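Local coordinates for protein malate oxidoreductase (Thermotoga maritima, PDB 1VL6) that probably catalyses the NAD-dependent oxidative decarboxylation of malate to pyruvate and carbon dioxide, as malic enzymes do, at residues A221-G226 and E239-I244. Numbering follows the deposited sequence.
Sequences AVDRKG and EYHLEI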
ATOM      1  N   ALA A 221      -1.243  -9.927 -47.580  1.00 58.77           N
ATOM      2  CA  ALA A 221      -1.053 -10.794 -46.433  1.00 59.27           C
ATOM      3  C   ALA A 221      -0.159 -11.983 -46.797  1.00 60.66           C
ATOM      4  O   ALA A 221      -0.297 -12.589 -47.878  1.00 59.04           O
ATOM      5  CB  ALA A 221      -2.383 -11.319 -45.984  1.00 59.06           C
ATOM      6  N   VAL A 222       0.741 -12.340 -45.886  1.00 60.49           N
ATOM      7  CA  VAL A 222       1.690 -13.426 -46.141  1.00 60.53           C
ATOM      8  C   VAL A 222       1.856 -14.238 -44.866  1.00 61.39           C
ATOM      9  O   VAL A 222       1.897 -13.677 -43.776  1.00 62.92           O
ATOM     10  CB  VAL A 222       3.051 -12.861 -46.593  1.00 59.01           C
ATOM     11  CG1 VAL A 222       3.861 -13.897 -47.310  1.00 56.03           C
ATOM     12  CG2 VAL A 222       2.852 -11.649 -47.486  1.00 58.16           C
ATOM     13  N   ASP A 223       1.936 -15.548 -45.011  1.00 61.60           N
ATOM     14  CA  ASP A 223       2.192 -16.434 -43.897  1.00 62.60           C
ATOM     15  C   ASP A 223       3.134 -17.548 -44.426  1.00 64.37           C
ATOM     16  O   ASP A 223       3.779 -17.382 -45.460  1.00 63.28           O
ATOM     17  CB  ASP A 223       0.863 -16.955 -43.355  1.00 61.88           C
ATOM     18  CG  ASP A 223       0.939 -17.349 -41.894  1.00 70.56           C
ATOM     19  OD1 ASP A 223       1.502 -18.457 -41.615  1.00 71.83           O
ATOM     20  OD2 ASP A 223       0.448 -16.623 -40.969  1.00 76.52           O
ATOM     21  N   ARG A 224       3.228 -18.655 -43.709  1.00 64.80           N
ATOM     22  CA  ARG A 224       4.303 -19.613 -43.881  1.00 66.32           C
ATOM     23  C   ARG A 224       4.357 -20.279 -45.220  1.00 63.85           C
ATOM     24  O   ARG A 224       5.404 -20.716 -45.626  1.00 63.98           O
ATOM     25  CB  ARG A 224       4.165 -20.739 -42.822  1.00 69.05           C
ATOM     26  CG  ARG A 224       4.479 -20.306 -41.413  1.00 83.19           C
ATOM     27  CD  ARG A 224       5.890 -19.700 -41.232  1.00 99.95           C
ATOM     28  NE  ARG A 224       6.938 -20.722 -41.382  1.00107.74           N
ATOM     29  CZ  ARG A 224       7.270 -21.598 -40.436  1.00106.98           C
ATOM     30  NH1 ARG A 224       6.639 -21.579 -39.253  1.00109.69           N
ATOM     31  NH2 ARG A 224       8.231 -22.491 -40.667  1.00106.35           N
ATOM     32  N   LYS A 225       3.219 -20.418 -45.872  1.00 64.44           N
ATOM     33  CA  LYS A 225       3.156 -21.078 -47.187  1.00 63.38           C
ATOM     34  C   LYS A 225       3.036 -20.031 -48.305  1.00 61.69           C
ATOM     35  O   LYS A 225       2.649 -20.343 -49.403  1.00 62.44           O
ATOM     36  CB  LYS A 225       1.994 -22.091 -47.233  1.00 61.05           C
ATOM     37  CG  LYS A 225       2.229 -23.387 -46.371  1.00 69.36           C
ATOM     38  CD  LYS A 225       2.520 -24.686 -47.174  1.00 70.39           C
ATOM     39  N   GLY A 226       3.329 -18.775 -48.021  1.00 61.46           N
ATOM     40  CA  GLY A 226       3.284 -17.736 -49.054  1.00 61.09           C
ATOM     41  C   GLY A 226       2.167 -16.700 -48.928  1.00 61.58           C
ATOM     42  O   GLY A 226       1.488 -16.587 -47.895  1.00 62.08           O
ATOM     43  N   GLU A 239      -9.829 -21.224 -41.862  1.00 65.47           N
ATOM     44  CA  GLU A 239     -10.882 -20.299 -42.252  1.00 64.99           C
ATOM     45  C   GLU A 239     -10.498 -18.813 -42.130  1.00 63.05           C
ATOM     46  O   GLU A 239     -10.970 -17.993 -42.919  1.00 64.24           O
ATOM     47  CB  GLU A 239     -12.196 -20.598 -41.475  1.00 66.55           C
ATOM     48  CG  GLU A 239     -12.023 -21.266 -40.105  1.00 70.32           C
ATOM     49  CD  GLU A 239     -13.180 -21.020 -39.146  1.00 69.58           C
ATOM     50  OE1 GLU A 239     -13.918 -20.019 -39.287  1.00 86.54           O
ATOM     51  OE2 GLU A 239     -13.337 -21.818 -38.211  1.00 76.80           O
ATOM     52  N   TYR A 240      -9.668 -18.442 -41.161  1.00 60.30           N
ATOM     53  CA  TYR A 240      -9.393 -17.010 -40.944  1.00 59.20           C
ATOM     54  C   TYR A 240      -8.429 -16.461 -42.007  1.00 60.13           C
ATOM     55  O   TYR A 240      -8.489 -15.284 -42.367  1.00 60.06           O
ATOM     56  CB  TYR A 240      -8.919 -16.737 -39.494  1.00 56.73           C
ATOM     57  CG  TYR A 240      -9.959 -17.106 -38.422  1.00 54.01           C
ATOM     58  CD1 TYR A 240     -10.962 -16.217 -38.095  1.00 49.66           C
ATOM     59  CD2 TYR A 240      -9.965 -18.370 -37.781  1.00 48.13           C
ATOM     60  CE1 TYR A 240     -11.936 -16.543 -37.153  1.00 55.07           C
ATOM     61  CE2 TYR A 240     -10.941 -18.699 -36.836  1.00 48.72           C
ATOM     62  CZ  TYR A 240     -11.928 -17.765 -36.539  1.00 54.79           C
ATOM     63  OH  TYR A 240     -12.932 -17.986 -35.621  1.00 64.57           O
ATOM     64  N   HIS A 241      -7.544 -17.309 -42.499  1.00 59.72           N
ATOM     65  CA  HIS A 241      -6.657 -16.944 -43.581  1.00 60.05           C
ATOM     66  C   HIS A 241      -7.469 -16.818 -44.870  1.00 60.21           C
ATOM     67  O   HIS A 241      -7.268 -15.927 -45.679  1.00 58.86           O
ATOM     68  CB  HIS A 241      -5.570 -18.017 -43.733  1.00 62.27           C
ATOM     69  CG  HIS A 241      -4.529 -17.981 -42.664  1.00 62.77           C
ATOM     70  ND1 HIS A 241      -3.403 -18.777 -42.702  1.00 67.89           N
ATOM     71  CD2 HIS A 241      -4.410 -17.206 -41.556  1.00 64.15           C
ATOM     72  CE1 HIS A 241      -2.643 -18.498 -41.655  1.00 72.15           C
ATOM     73  NE2 HIS A 241      -3.222 -17.537 -40.953  1.00 63.64           N
ATOM     74  N   LEU A 242      -8.406 -17.720 -45.059  1.00 60.17           N
ATOM     75  CA  LEU A 242      -9.310 -17.610 -46.197  1.00 59.85           C
ATOM     76  C   LEU A 242     -10.052 -16.264 -46.113  1.00 60.90           C
ATOM     77  O   LEU A 242     -10.175 -15.537 -47.099  1.00 60.96           O
ATOM     78  CB  LEU A 242     -10.276 -18.777 -46.215  1.00 54.82           C
ATOM     79  CG  LEU A 242     -11.060 -19.066 -47.481  1.00 65.16           C
ATOM     80  CD1 LEU A 242     -10.185 -19.463 -48.659  1.00 65.72           C
ATOM     81  CD2 LEU A 242     -12.022 -20.208 -47.178  1.00 60.85           C
ATOM     82  N   GLU A 243     -10.537 -15.911 -44.933  1.00 60.63           N
ATOM     83  CA  GLU A 243     -11.256 -14.660 -44.803  1.00 61.73           C
ATOM     84  C   GLU A 243     -10.357 -13.493 -45.243  1.00 63.04           C
ATOM     85  O   GLU A 243     -10.790 -12.602 -46.012  1.00 63.38           O
ATOM     86  CB  GLU A 243     -11.681 -14.456 -43.366  1.00 61.29           C
ATOM     87  CG  GLU A 243     -12.670 -13.328 -43.173  1.00 64.80           C
ATOM     88  CD  GLU A 243     -12.749 -12.861 -41.727  1.00 63.17           C
ATOM     89  OE1 GLU A 243     -12.371 -13.620 -40.810  1.00 55.15           O
ATOM     90  OE2 GLU A 243     -13.169 -11.716 -41.509  1.00 64.49           O
ATOM     91  N   ILE A 244      -9.099 -13.516 -44.792  1.00 60.66           N
ATOM     92  CA  ILE A 244      -8.148 -12.473 -45.149  1.00 59.58           C
ATOM     93  C   ILE A 244      -7.834 -12.419 -46.630  1.00 59.33           C
ATOM     94  O   ILE A 244      -7.767 -11.330 -47.253  1.00 58.81           O
ATOM     95  CB  ILE A 244      -6.853 -12.614 -44.371  1.00 60.46           C
ATOM     96  CG1 ILE A 244      -7.127 -12.450 -42.865  1.00 58.80           C
ATOM     97  CG2 ILE A 244      -5.827 -11.551 -44.836  1.00 58.22           C
ATOM     98  CD1 ILE A 244      -7.709 -11.124 -42.461  1.00 59.28           C
TER
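Asp223, the last residue of strand 218-223, meets the ring of His241 on helix 239-246, and no hydrogen bond joins them. From the backbone the aspartate starts toward the helix, its CG anti to the backbone N (chi1 -154°). Asp223 CB lies 4.2 Å from His241 CE1, with CG a little nearer. The carboxylate then divides its work. Asp223 OD1 accepts the backbone N-H of Arg224 (2.7 Å to N), the next residue in the type I turn 223-226, on its anti side and 27° out of the carboxylate plane. Asp223 OD2 comes within 3.7 Å of His241 CE1, carboxylate and ring planes 46° apart, and accepts a hydrogen bond from Ile200 N. Imidazole suits its place because NE2 bonds to Ile200 O while CE1 packs against the carboxylate. Two acceptor oxygens on a short stem suit aspartate; an alanine here would probably leave the amides of Ile200 and Arg224 without these acceptors. Two residues earlier on the strand, the short methyl of Ala221 suits a buried position facing Ile244, CB to CG2 3.6 Å; Ile244 also touches Tyr205 and Val208 of helix 202-214. Beside this apolar packing, Asp223 and His241 together hold Ile200 through its N and O, in what is probably the glycine-rich GxGxxG loop of a Rossmann-type domain, consistent with a place bordering the NAD site.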